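Local coordinates for hypothetical UPF0204 protein AF0625 (Archaeoglobus fulgidus, PDB 1YQE) that probably hydrolyses D-aminoacyl-tRNAs to free tRNA and D-amino acids as a zinc-dependent deacylase, limiting the toxicity of mischarged tRNA, at residues Leu7-Glu12 against Ile74-Arg79; Gly36-Tyr41 against Ala49-Arg54; Ser113-Lys118 against Met186-Ala191; Asn119-Leu124 against Ile206-Thr211. One frame throughout, in Å; residues are numbered along the deposited sequence.

Interaction 1 (Leu7-Glu12 against Ile74-Arg79). With POP (pyrophosphate 2-), chain B.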
loop_
_atom_site.group_PDB
_atom_site.type_symbol
_atom_site.label_atom_id
_atom_site.label_comp_id
_atom_site.label_asym_id
_atom_site.label_seq_id
_atom_site.Cartn_x
_atom_site.Cartn_y
_atom_site.Cartn_z
ATOM N N LEU A 7 10.493 1.564 -8.411
ATOM C CA LEU A 7 9.702 1.886 -9.589
ATOM C C LEU A 7 8.301 2.385 -9.269
ATOM O O LEU A 7 7.540 1.720 -8.562
ATOM C CB LEU A 7 9.590 0.643 -10.480
ATOM C CG LEU A 7 8.657 0.689 -11.695
ATOM C CD1 LEU A 7 9.119 1.749 -12.677
ATOM C CD2 LEU A 7 8.649 -0.685 -12.367
ATOM N N VAL A 8 7.971 3.559 -9.792
ATOM C CA VAL A 8 6.644 4.142 -9.607
ATOM C C VAL A 8 5.860 3.787 -10.868
ATOM O O VAL A 8 6.332 4.010 -11.978
ATOM C CB VAL A 8 6.720 5.673 -9.449
ATOM C CG1 VAL A 8 5.311 6.264 -9.343
ATOM C CG2 VAL A 8 7.527 6.018 -8.211
ATOM N N VAL A 9 4.673 3.218 -10.691
ATOM C CA VAL A 9 3.841 2.808 -11.816
ATOM C C VAL A 9 2.509 3.541 -11.824
ATOM O O VAL A 9 1.840 3.626 -10.796
ATOM C CB VAL A 9 3.544 1.291 -11.752
ATOM C CG1 VAL A 9 2.550 0.905 -12.842
ATOM C CG2 VAL A 9 4.833 0.499 -11.890
ATOM N N CYS A 10 2.125 4.058 -12.989
ATOM C CA CYS A 10 0.856 4.767 -13.133
ATOM C C CYS A 10 0.142 4.369 -14.422
ATOM O O CYS A 10 0.732 3.751 -15.312
ATOM C CB CYS A 10 1.073 6.283 -13.113
ATOM S SG CYS A 10 2.075 6.942 -14.463
ATOM N N SER A 11 -1.136 4.723 -14.507
ATOM C CA SER A 11 -1.949 4.413 -15.676
ATOM C C SER A 11 -2.084 5.649 -16.565
ATOM O O SER A 11 -2.310 6.757 -16.077
ATOM C CB SER A 11 -3.336 3.936 -15.234
ATOM O OG SER A 11 -4.132 3.562 -16.345
ATOM N N GLU A 12 -1.942 5.454 -17.872
ATOM C CA GLU A 12 -2.049 6.554 -18.820
ATOM C C GLU A 12 -3.397 7.268 -18.751
ATOM O O GLU A 12 -3.474 8.473 -18.986
ATOM C CB GLU A 12 -1.786 6.045 -20.242
ATOM C CG GLU A 12 -0.308 5.767 -20.509
ATOM C CD GLU A 12 -0.044 5.146 -21.869
ATOM O OE1 GLU A 12 -0.571 5.663 -22.880
ATOM O OE2 GLU A 12 0.704 4.144 -21.925
ATOM N N ILE A 74 7.611 -1.736 -6.244
ATOM C CA ILE A 74 6.734 -0.875 -7.017
ATOM C C ILE A 74 5.852 -0.014 -6.125
ATOM O O ILE A 74 5.299 -0.486 -5.135
ATOM C CB ILE A 74 5.786 -1.695 -7.927
ATOM C CG1 ILE A 74 6.592 -2.487 -8.956
ATOM C CG2 ILE A 74 4.801 -0.766 -8.634
ATOM C CD1 ILE A 74 5.733 -3.435 -9.800
ATOM N N LEU A 75 5.747 1.259 -6.480
ATOM C CA LEU A 75 4.865 2.179 -5.785
ATOM C C LEU A 75 3.825 2.550 -6.844
ATOM O O LEU A 75 4.111 3.324 -7.763
ATOM C CB LEU A 75 5.605 3.435 -5.315
ATOM C CG LEU A 75 6.589 3.278 -4.151
ATOM C CD1 LEU A 75 7.972 2.917 -4.678
ATOM C CD2 LEU A 75 6.666 4.579 -3.377
ATOM N N PHE A 76 2.636 1.960 -6.747
ATOM C CA PHE A 76 1.571 2.262 -7.697
ATOM C C PHE A 76 0.968 3.602 -7.323
ATOM O O PHE A 76 0.575 3.805 -6.176
ATOM C CB PHE A 76 0.463 1.205 -7.645
ATOM C CG PHE A 76 0.874 -0.139 -8.165
ATOM C CD1 PHE A 76 1.132 -1.185 -7.291
ATOM C CD2 PHE A 76 0.981 -0.366 -9.538
ATOM C CE1 PHE A 76 1.488 -2.446 -7.772
ATOM C CE2 PHE A 76 1.337 -1.621 -10.027
ATOM C CZ PHE A 76 1.590 -2.663 -9.142
ATOM N N ALA A 77 0.902 4.513 -8.291
ATOM C CA ALA A 77 0.337 5.839 -8.075
ATOM C C ALA A 77 -1.006 5.829 -8.789
ATOM O O ALA A 77 -1.065 5.640 -10.000
ATOM C CB ALA A 77 1.249 6.904 -8.671
ATOM N N SER A 78 -2.083 6.026 -8.040
ATOM C CA SER A 78 -3.404 5.986 -8.637
ATOM C C SER A 78 -4.432 6.816 -7.890
ATOM O O SER A 78 -4.185 7.316 -6.797
ATOM C CB SER A 78 -3.882 4.529 -8.696
ATOM O OG SER A 78 -5.291 4.453 -8.846
ATOM N N ARG A 79 -5.595 6.964 -8.502
ATOM C CA ARG A 79 -6.674 7.698 -7.878
ATOM C C ARG A 79 -7.424 6.707 -6.995
ATOM O O ARG A 79 -7.248 5.490 -7.122
ATOM C CB ARG A 79 -7.625 8.242 -8.946
ATOM C CG ARG A 79 -8.227 7.162 -9.830
ATOM C CD ARG A 79 -9.168 7.756 -10.863
ATOM N NE ARG A 79 -9.545 6.783 -11.882
ATOM C CZ ARG A 79 -10.288 5.706 -11.658
ATOM N NH1 ARG A 79 -10.747 5.455 -10.440
ATOM N NH2 ARG A 79 -10.567 4.875 -12.653
HETATM P P1 POP B . -10.595 2.277 -9.218
HETATM O O1 POP B . -11.892 3.063 -9.324
HETATM O O2 POP B . -9.666 2.722 -10.353
HETATM O O3 POP B . -10.838 0.782 -9.371
HETATM O O POP B . -9.784 2.614 -7.807
HETATM P P2 POP B . -10.229 2.047 -6.310
HETATM O O4 POP B . -11.517 1.267 -6.327
HETATM O O5 POP B . -10.355 3.198 -5.367
HETATM O O6 POP B . -8.959 1.165 -5.865
HETATM O O HOH W 1 -2.548 5.589 -12.239
#
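Val9 sits at the centre of this parallel strand pair, held by its backbone and packed through its side chain. Its N-H donates to Leu75 O at 3.0 Å, arriving above the carbonyl plane, and its own O accepts from Ala77 N at 2.8 Å in a bond of 172°. Leu75 N closes the ladder on Leu7 O at 2.8 Å. Val9 CG2 presses on Ile74 CG2 at 3.5 Å, tighter than ordinary carbon contact. Val9 also runs alongside Phe76, with CG1 anti to the backbone N (chi1 174°), which sets CG1 3.9 Å from Phe76 CD2. Ile74 CG2 lies 3.6 Å above the middle of the Phe76 ring, so the two branched residues and the ring form one apolar patch. Beyond Ala77 the strands diverge, and a water spans the gap, accepting from Ser11 N and donating to Ala77 O. Farther along, Arg79 NH1 donates to pyrophosphate O1 at 2.9 Å, in the guanidinium plane. Asp14 OD2 accepts from Arg79 N and is also hydrogen-bonded to Ser78 OG, which probably steadies the backbone next to the pyrophosphate pocket. Strand 47-51 flanks 6-11 and strand 152-159 flanks 73-81, while helix 15-24 packs on the face carrying Val8 and Ala77.

Interaction 2 (Gly36-Tyr41 against Ala49-Arg54). With POP (pyrophosphate 2-), chain B.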
loop_
_atom_site.group_PDB
_atom_site.type_symbol
_atom_site.label_atom_id
_atom_site.label_comp_id
_atom_site.label_asym_id
_atom_site.label_seq_id
_atom_site.Cartn_x
_atom_site.Cartn_y
_atom_site.Cartn_z
ATOM N N GLY A 36 8.094 -2.102 -25.531
ATOM C CA GLY A 36 6.907 -2.918 -25.365
ATOM C C GLY A 36 5.662 -2.061 -25.248
ATOM O O GLY A 36 5.508 -1.066 -25.958
ATOM N N GLU A 37 4.777 -2.440 -24.335
ATOM C CA GLU A 37 3.529 -1.718 -24.120
ATOM C C GLU A 37 3.665 -0.555 -23.140
ATOM O O GLU A 37 2.676 0.113 -22.835
ATOM C CB GLU A 37 2.465 -2.686 -23.596
ATOM C CG GLU A 37 2.914 -3.461 -22.360
ATOM C CD GLU A 37 1.799 -4.283 -21.738
ATOM O OE1 GLU A 37 0.806 -3.683 -21.277
ATOM O OE2 GLU A 37 1.917 -5.528 -21.711
ATOM N N PHE A 38 4.878 -0.298 -22.660
ATOM C CA PHE A 38 5.078 0.770 -21.684
ATOM C C PHE A 38 5.874 1.990 -22.128
ATOM O O PHE A 38 6.557 1.991 -23.154
ATOM C CB PHE A 38 5.762 0.220 -20.425
ATOM C CG PHE A 38 5.184 -1.069 -19.926
ATOM C CD1 PHE A 38 5.731 -2.288 -20.315
ATOM C CD2 PHE A 38 4.094 -1.069 -19.060
ATOM C CE1 PHE A 38 5.203 -3.491 -19.847
ATOM C CE2 PHE A 38 3.558 -2.266 -18.588
ATOM C CZ PHE A 38 4.115 -3.478 -18.982
ATOM N N LYS A 39 5.766 3.033 -21.312
ATOM C CA LYS A 39 6.486 4.279 -21.503
ATOM C C LYS A 39 7.327 4.354 -20.234
ATOM O O LYS A 39 6.796 4.547 -19.142
ATOM C CB LYS A 39 5.525 5.468 -21.570
ATOM C CG LYS A 39 4.571 5.439 -22.756
ATOM C CD LYS A 39 3.580 6.596 -22.717
ATOM C CE LYS A 39 4.276 7.938 -22.859
ATOM N NZ LYS A 39 5.006 8.036 -24.152
ATOM N N LEU A 40 8.633 4.171 -20.373
ATOM C CA LEU A 40 9.519 4.197 -19.220
ATOM C C LEU A 40 10.279 5.509 -19.113
ATOM O O LEU A 40 10.700 6.074 -20.120
ATOM C CB LEU A 40 10.525 3.047 -19.303
ATOM C CG LEU A 40 9.992 1.636 -19.546
ATOM C CD1 LEU A 40 11.172 0.677 -19.651
ATOM C CD2 LEU A 40 9.054 1.219 -18.418
ATOM N N TYR A 41 10.443 5.990 -17.886
ATOM C CA TYR A 41 11.181 7.218 -17.632
ATOM C C TYR A 41 12.314 6.812 -16.706
ATOM O O TYR A 41 12.075 6.342 -15.592
ATOM C CB TYR A 41 10.287 8.267 -16.966
ATOM C CG TYR A 41 9.054 8.617 -17.772
ATOM C CD1 TYR A 41 7.927 7.795 -17.752
ATOM C CD2 TYR A 41 9.022 9.755 -18.578
ATOM C CE1 TYR A 41 6.798 8.095 -18.514
ATOM C CE2 TYR A 41 7.898 10.064 -19.346
ATOM C CZ TYR A 41 6.792 9.230 -19.309
ATOM O OH TYR A 41 5.675 9.523 -20.063
ATOM N N ALA A 49 7.090 4.138 -14.678
ATOM C CA ALA A 49 6.579 3.368 -15.802
ATOM C C ALA A 49 5.113 3.695 -16.016
ATOM O O ALA A 49 4.326 3.741 -15.067
ATOM C CB ALA A 49 6.755 1.873 -15.553
ATOM N N GLU A 50 4.756 3.922 -17.274
ATOM C CA GLU A 50 3.392 4.248 -17.637
ATOM C C GLU A 50 2.840 3.086 -18.455
ATOM O O GLU A 50 3.516 2.563 -19.342
ATOM C CB GLU A 50 3.383 5.538 -18.456
ATOM C CG GLU A 50 2.104 6.335 -18.371
ATOM C CD GLU A 50 2.300 7.784 -18.786
ATOM O OE1 GLU A 50 1.323 8.555 -18.728
ATOM O OE2 GLU A 50 3.432 8.153 -19.167
ATOM N N THR A 51 1.618 2.674 -18.140
ATOM C CA THR A 51 0.974 1.573 -18.844
ATOM C C THR A 51 -0.445 1.987 -19.206
ATOM O O THR A 51 -1.032 2.840 -18.543
ATOM C CB THR A 51 0.912 0.308 -17.965
ATOM O OG1 THR A 51 0.298 -0.756 -18.700
ATOM C CG2 THR A 51 0.095 0.573 -16.700
ATOM N N LYS A 52 -0.990 1.394 -20.262
ATOM C CA LYS A 52 -2.346 1.714 -20.685
ATOM C C LYS A 52 -3.345 0.817 -19.968
ATOM O O LYS A 52 -4.553 0.988 -20.095
ATOM C CB LYS A 52 -2.490 1.558 -22.206
ATOM C CG LYS A 52 -1.765 2.642 -23.006
ATOM C CD LYS A 52 -2.166 2.644 -24.480
ATOM C CE LYS A 52 -1.598 1.445 -25.227
ATOM N NZ LYS A 52 -0.111 1.489 -25.290
ATOM N N GLU A 53 -2.830 -0.133 -19.201
ATOM C CA GLU A 53 -3.685 -1.052 -18.461
ATOM C C GLU A 53 -4.271 -0.418 -17.209
ATOM O O GLU A 53 -3.666 0.466 -16.597
ATOM C CB GLU A 53 -2.897 -2.285 -18.028
ATOM C CG GLU A 53 -2.256 -3.072 -19.147
ATOM C CD GLU A 53 -1.466 -4.248 -18.618
ATOM O OE1 GLU A 53 -0.854 -4.974 -19.428
ATOM O OE2 GLU A 53 -1.458 -4.446 -17.386
ATOM N N ARG A 54 -5.460 -0.876 -16.838
ATOM C CA ARG A 54 -6.113 -0.416 -15.623
ATOM C C ARG A 54 -5.311 -1.149 -14.544
ATOM O O ARG A 54 -5.172 -2.369 -14.602
ATOM C CB ARG A 54 -7.571 -0.880 -15.620
ATOM C CG ARG A 54 -8.342 -0.545 -14.365
ATOM C CD ARG A 54 -8.568 0.947 -14.221
ATOM N NE ARG A 54 -9.477 1.250 -13.118
ATOM C CZ ARG A 54 -10.714 0.778 -13.025
ATOM N NH1 ARG A 54 -11.193 -0.020 -13.969
ATOM N NH2 ARG A 54 -11.478 1.108 -11.993
HETATM P P1 POP B . -10.595 2.277 -9.218
HETATM O O1 POP B . -11.892 3.063 -9.324
HETATM O O2 POP B . -9.666 2.722 -10.353
HETATM O O3 POP B . -10.838 0.782 -9.371
HETATM O O POP B . -9.784 2.614 -7.807
HETATM P P2 POP B . -10.229 2.047 -6.310
HETATM O O4 POP B . -11.517 1.267 -6.327
HETATM O O5 POP B . -10.355 3.198 -5.367
HETATM O O6 POP B . -8.959 1.165 -5.865
#
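Lys39 and Glu50 form the hydrogen-bonded pair of an antiparallel hairpin, and the contact is densest around them. Lys39 N donates to Glu50 O at 3.0 Å, in the carbonyl plane and on a lone pair; Glu50 N returns a 2.8 Å bond to Lys39 O. Their side chains run side by side, CB to CB 3.8 Å. Extended beyond CG, the Glu50 chain brings OE2 to Tyr41 OH, which donates at 2.8 Å nearly along the C-O axis, with ring and carboxylate planes 41° apart. Lys21 and Gln18 hold the other oxygen, OE1, so the buried carboxylate has partners at both ends and is probably ionised. On the face carrying Leu40 and Ala49, CD2 of the former meets CB of the latter at 3.7 Å. Phe38 lies alongside Thr51, its ring edge turned to Glu50 O.

Toward the partly exposed end the packing gives way to polar groups. Glu37 OE1 and Glu53 OE1 approach to 2.8 Å, their carboxylate planes 61° apart. Lys52 lies at this exposed edge, its NZ 4.0 Å from Glu37 O. Thr51 OG1 accepts from Glu53 N in an ST turn; just beyond it, Arg54 NE and NH2 both donate to pyrophosphate O2. The hairpin lies between strand 31-35, beside 38-42, and strand 6-11, beside 47-51, with helix 61-65 against Phe38 and Ala49.

Interaction 3 (Ser113-Lys118 against Met186-Ala191)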
loop_
_atom_site.group_PDB
_atom_site.type_symbol
_atom_site.label_atom_id
_atom_site.label_comp_id
_atom_site.label_asym_id
_atom_site.label_seq_id
_atom_site.Cartn_x
_atom_site.Cartn_y
_atom_site.Cartn_z
ATOM N N SER A 113 4.977 -3.918 0.772
ATOM C CA SER A 113 6.257 -3.228 0.948
ATOM C C SER A 113 6.065 -2.380 2.206
ATOM O O SER A 113 5.996 -1.150 2.142
ATOM C CB SER A 113 6.553 -2.337 -0.262
ATOM O OG SER A 113 7.894 -1.873 -0.240
ATOM N N PRO A 114 5.975 -3.041 3.371
ATOM C CA PRO A 114 5.771 -2.443 4.698
ATOM C C PRO A 114 6.669 -1.282 5.097
ATOM O O PRO A 114 6.193 -0.296 5.662
ATOM C CB PRO A 114 5.921 -3.635 5.644
ATOM C CG PRO A 114 5.487 -4.790 4.802
ATOM C CD PRO A 114 6.164 -4.497 3.494
ATOM N N GLN A 115 7.962 -1.395 4.817
ATOM C CA GLN A 115 8.892 -0.331 5.186
ATOM C C GLN A 115 8.638 0.957 4.415
ATOM O O GLN A 115 8.513 2.034 5.012
ATOM C CB GLN A 115 10.338 -0.792 4.970
ATOM C CG GLN A 115 10.710 -2.059 5.738
ATOM C CD GLN A 115 10.461 -1.952 7.237
ATOM O OE1 GLN A 115 10.739 -0.922 7.856
ATOM N NE2 GLN A 115 9.953 -3.030 7.832
ATOM N N THR A 116 8.552 0.850 3.093
ATOM C CA THR A 116 8.324 2.013 2.250
ATOM C C THR A 116 6.958 2.630 2.522
ATOM O O THR A 116 6.818 3.853 2.550
ATOM C CB THR A 116 8.450 1.653 0.764
ATOM O OG1 THR A 116 9.779 1.179 0.514
ATOM C CG2 THR A 116 8.186 2.872 -0.107
ATOM N N MET A 117 5.951 1.788 2.721
ATOM C CA MET A 117 4.625 2.300 3.028
ATOM C C MET A 117 4.730 3.180 4.278
ATOM O O MET A 117 4.157 4.268 4.329
ATOM C CB MET A 117 3.665 1.150 3.299
ATOM C CG MET A 117 3.385 0.288 2.089
ATOM S SD MET A 117 2.639 -1.267 2.592
ATOM C CE MET A 117 1.007 -0.695 3.135
ATOM N N LYS A 118 5.471 2.702 5.277
ATOM C CA LYS A 118 5.644 3.438 6.530
ATOM C C LYS A 118 6.373 4.760 6.324
ATOM O O LYS A 118 5.936 5.800 6.808
ATOM C CB LYS A 118 6.421 2.591 7.547
ATOM C CG LYS A 118 6.655 3.269 8.906
ATOM C CD LYS A 118 5.347 3.471 9.694
ATOM C CE LYS A 118 5.620 3.933 11.128
ATOM N NZ LYS A 118 4.374 4.002 11.956
ATOM N N MET A 186 14.590 0.950 7.586
ATOM C CA MET A 186 13.858 -0.202 7.061
ATOM C C MET A 186 13.641 -1.256 8.140
ATOM O O MET A 186 13.488 -2.439 7.828
ATOM C CB MET A 186 14.662 -0.854 5.927
ATOM C CG MET A 186 15.135 0.078 4.835
ATOM S SD MET A 186 13.861 0.406 3.632
ATOM C CE MET A 186 13.815 -1.165 2.776
ATOM N N ASP A 187 13.632 -0.848 9.403
ATOM C CA ASP A 187 13.465 -1.808 10.487
ATOM C C ASP A 187 12.239 -1.557 11.360
ATOM O O ASP A 187 12.246 -1.833 12.560
ATOM C CB ASP A 187 14.734 -1.846 11.347
ATOM C CG ASP A 187 14.969 -0.550 12.094
ATOM O OD1 ASP A 187 14.513 0.498 11.603
ATOM O OD2 ASP A 187 15.614 -0.574 13.162
ATOM N N TRP A 188 11.181 -1.035 10.751
ATOM C CA TRP A 188 9.945 -0.800 11.477
ATOM C C TRP A 188 9.360 -2.180 11.777
ATOM O O TRP A 188 9.558 -3.118 11.003
ATOM C CB TRP A 188 8.950 -0.011 10.618
ATOM C CG TRP A 188 9.417 1.357 10.234
ATOM C CD1 TRP A 188 9.850 1.767 9.007
ATOM C CD2 TRP A 188 9.483 2.501 11.088
ATOM N NE1 TRP A 188 10.178 3.096 9.041
ATOM C CE2 TRP A 188 9.960 3.574 10.308
ATOM C CE3 TRP A 188 9.184 2.723 12.440
ATOM C CZ2 TRP A 188 10.145 4.858 10.833
ATOM C CZ3 TRP A 188 9.370 3.999 12.965
ATOM C CH2 TRP A 188 9.846 5.050 12.160
ATOM N N ASN A 189 8.659 -2.302 12.902
ATOM C CA ASN A 189 8.019 -3.561 13.280
ATOM C C ASN A 189 6.898 -3.788 12.266
ATOM O O ASN A 189 6.127 -2.871 11.975
ATOM C CB ASN A 189 7.457 -3.448 14.698
ATOM C CG ASN A 189 8.546 -3.239 15.736
ATOM O OD1 ASN A 189 9.447 -4.065 15.872
ATOM N ND2 ASN A 189 8.473 -2.130 16.466
ATOM N N VAL A 190 6.812 -5.002 11.728
ATOM C CA VAL A 190 5.816 -5.319 10.709
ATOM C C VAL A 190 4.699 -6.226 11.208
ATOM O O VAL A 190 4.947 -7.258 11.829
ATOM C CB VAL A 190 6.472 -6.002 9.484
ATOM C CG1 VAL A 190 5.440 -6.188 8.373
ATOM C CG2 VAL A 190 7.652 -5.179 8.989
ATOM N N ALA A 191 3.463 -5.843 10.920
ATOM C CA ALA A 191 2.331 -6.650 11.340
ATOM C C ALA A 191 1.298 -6.814 10.241
ATOM O O ALA A 191 1.274 -6.066 9.269
ATOM C CB ALA A 191 1.666 -6.014 12.552
#
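Gln115 reaches from the first turn of helix 114-125 and lays its amide against the backbone of Trp188, using both of its polar atoms. Its OE1 accepts from Trp188 N at 2.9 Å, and its NE2 donates to Trp188 O at 3.2 Å in a bond of 175°, the acceptor lying almost in the amide plane. Two opposed bonds to one residue fix the rotation of the amide. The bend at chi2 (-55°) swings that amide across the strand approach, where NE2 also passes 3.4 Å from Val190 CG2, the two side chains crossing at about a right angle. OE1 meets the Trp188 ring at its edge, near the ring plane.

The face of the same indole receives Lys118. Its CG stands over the five-membered ring, 3.4 Å from the centroid and 3° off the normal, a well-centred CH-pi contact. The lysine chain crosses the indole at about a right angle, and its CE continues over the six-membered ring. NZ contributes at most a weak cation-pi term, being spent on the carbonyls of Met207, Thr210 and Phe212. Asn119 takes Trp188 NE1, so neighbouring helix residues grip the indole at its face and at its N-H.

On one flank Pro114 CB packs obliquely on Val190 CG1 at 3.8 Å; on another, Met186 SD lies 4.0 Å from Gln115 CB. This is a helix N-terminus docked on the loop entering strand 189-194, where side-chain amide pairing and a CH-pi contact join the helix to the four-stranded parallel sheet.

Interaction 4 (Asn119-Leu124 against Ile206-Thr211)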
loop_
_atom_site.group_PDB
_atom_site.type_symbol
_atom_site.label_atom_id
_atom_site.label_comp_id
_atom_site.label_asym_id
_atom_site.label_seq_id
_atom_site.Cartn_x
_atom_site.Cartn_y
_atom_site.Cartn_z
ATOM N N ASN A 119 7.497 4.717 5.618
ATOM C CA ASN A 119 8.270 5.927 5.374
ATOM C C ASN A 119 7.462 6.940 4.574
ATOM O O ASN A 119 7.586 8.151 4.771
ATOM C CB ASN A 119 9.587 5.564 4.677
ATOM C CG ASN A 119 10.520 4.800 5.598
ATOM O OD1 ASN A 119 10.615 5.114 6.780
ATOM N ND2 ASN A 119 11.211 3.799 5.066
ATOM N N TYR A 120 6.619 6.436 3.679
ATOM C CA TYR A 120 5.765 7.302 2.887
ATOM C C TYR A 120 4.763 8.010 3.803
ATOM O O TYR A 120 4.588 9.222 3.729
ATOM C CB TYR A 120 4.989 6.494 1.848
ATOM C CG TYR A 120 3.884 7.292 1.184
ATOM C CD1 TYR A 120 4.159 8.157 0.131
ATOM C CD2 TYR A 120 2.560 7.192 1.629
ATOM C CE1 TYR A 120 3.148 8.905 -0.475
ATOM C CE2 TYR A 120 1.540 7.939 1.030
ATOM C CZ TYR A 120 1.843 8.792 -0.021
ATOM O OH TYR A 120 0.853 9.532 -0.629
ATOM N N VAL A 121 4.104 7.245 4.663
ATOM C CA VAL A 121 3.113 7.817 5.563
ATOM C C VAL A 121 3.692 8.872 6.504
ATOM O O VAL A 121 3.070 9.914 6.732
ATOM C CB VAL A 121 2.417 6.711 6.378
ATOM C CG1 VAL A 121 1.534 7.321 7.471
ATOM C CG2 VAL A 121 1.574 5.860 5.441
ATOM N N LEU A 122 4.880 8.624 7.046
ATOM C CA LEU A 122 5.481 9.601 7.944
ATOM C C LEU A 122 5.906 10.863 7.190
ATOM O O LEU A 122 5.855 11.967 7.741
ATOM C CB LEU A 122 6.676 8.988 8.681
ATOM C CG LEU A 122 6.336 7.839 9.637
ATOM C CD1 LEU A 122 7.611 7.350 10.307
ATOM C CD2 LEU A 122 5.322 8.298 10.686
ATOM N N ALA A 123 6.316 10.698 5.932
ATOM C CA ALA A 123 6.728 11.831 5.104
ATOM C C ALA A 123 5.493 12.631 4.699
ATOM O O ALA A 123 5.567 13.840 4.483
ATOM C CB ALA A 123 7.466 11.344 3.862
ATOM N N LEU A 124 4.360 11.944 4.588
ATOM C CA LEU A 124 3.104 12.596 4.234
ATOM C C LEU A 124 2.599 13.371 5.448
ATOM O O LEU A 124 2.209 14.533 5.340
ATOM C CB LEU A 124 2.056 11.551 3.815
ATOM C CG LEU A 124 0.656 12.074 3.456
ATOM C CD1 LEU A 124 0.731 12.946 2.214
ATOM C CD2 LEU A 124 -0.290 10.898 3.222
ATOM N N ILE A 206 -2.016 3.701 14.207
ATOM C CA ILE A 206 -0.767 2.997 14.457
ATOM C C ILE A 206 0.285 3.407 13.423
ATOM O O ILE A 206 1.461 3.586 13.761
ATOM C CB ILE A 206 -0.990 1.451 14.448
ATOM C CG1 ILE A 206 -1.723 1.042 15.735
ATOM C CG2 ILE A 206 0.357 0.709 14.340
ATOM C CD1 ILE A 206 -2.197 -0.406 15.771
ATOM N N MET A 207 -0.134 3.578 12.170
ATOM C CA MET A 207 0.788 3.986 11.103
ATOM C C MET A 207 1.332 5.398 11.327
ATOM O O MET A 207 2.495 5.687 11.036
ATOM C CB MET A 207 0.085 3.944 9.742
ATOM C CG MET A 207 -0.122 2.549 9.181
ATOM S SD MET A 207 1.479 1.772 8.790
ATOM C CE MET A 207 1.803 2.454 7.178
ATOM N N LEU A 208 0.486 6.278 11.849
ATOM C CA LEU A 208 0.882 7.663 12.079
ATOM C C LEU A 208 1.627 7.968 13.378
ATOM O O LEU A 208 2.365 8.959 13.445
ATOM C CB LEU A 208 -0.357 8.565 12.008
ATOM C CG LEU A 208 -1.055 8.751 10.660
ATOM C CD1 LEU A 208 -2.446 9.336 10.868
ATOM C CD2 LEU A 208 -0.218 9.655 9.777
ATOM N N THR A 209 1.469 7.127 14.398
ATOM C CA THR A 209 2.092 7.419 15.688
ATOM C C THR A 209 2.961 6.375 16.381
ATOM O O THR A 209 3.470 6.642 17.472
ATOM C CB THR A 209 1.021 7.834 16.708
ATOM O OG1 THR A 209 0.210 6.698 17.034
ATOM C CG2 THR A 209 0.134 8.934 16.132
ATOM N N THR A 210 3.141 5.202 15.778
ATOM C CA THR A 210 3.953 4.170 16.412
ATOM C C THR A 210 5.128 3.705 15.548
ATOM O O THR A 210 5.364 4.231 14.466
ATOM C CB THR A 210 3.094 2.942 16.787
ATOM O OG1 THR A 210 2.688 2.261 15.595
ATOM C CG2 THR A 210 1.847 3.374 17.565
ATOM N N THR A 211 5.866 2.717 16.046
ATOM C CA THR A 211 7.012 2.176 15.327
ATOM C C THR A 211 6.568 0.955 14.517
ATOM O O THR A 211 7.392 0.172 14.054
ATOM C CB THR A 211 8.124 1.743 16.300
ATOM O OG1 THR A 211 7.594 0.787 17.230
ATOM C CG2 THR A 211 8.659 2.958 17.080
#
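Val121 carries the contact from helix 114-125, sending its two methyls to different residues of helix 201-209. CG1 meets Leu208 CD2 at 3.7 Å, and CG2 meets the terminal methyl of Met207, CE, at 3.8 Å. Both partners cross the valine at about a right angle. Met207, the second residue by buried surface, reaches it because its chain bends at chi2 (-66°) and chi3 (-83°), bringing CE round to the valine; the strand residue Met138 also touches its side chain. Leu208 comes in through one branch of its end, and Phe136 of strand 135-138 contacts both it and Val121, adding an aromatic side to the cluster. Leu122 adds a fringe, its CD2 lying 3.9 Å from Met207 O and near Leu208 O.

Those carbonyls belong to the last turn of helix 201-209, and Arg125, just outside the two segments, donates to Leu208 O. The helix end is secured within its own segment by Thr210, whose N and OG1 reach Ile206 O from opposite faces of its plane, OG1 at 2.6 Å. Between the two segments the attachment is therefore dispersive, methyl against methyl, while an arginine from the same helix as Val121 adds a polar grip on a carbonyl.

Overall arrangement
Interactions 1 and 2 belong to one mixed sheet: strands 6-11 and 47-51 are neighbours, and Ala49 N probably donates to Val8 O between them. The residues that touch in interaction 1 are all buried; interaction 2, nested in the loop that interaction 1 closes, lies farther out and mixes apolar packing with charged groups. Both send an arginine to the pyrophosphate. Interactions 3 and 4, only partly buried, share helix 114-125 and attach it to the second, parallel-sheet part of the fold, one by amide and indole contacts, the other by methyl packing. The Lys118 side chain joins these two. Leu75 touching Thr116 links interaction 1 to interaction 3, whose centres are about 19 Å apart.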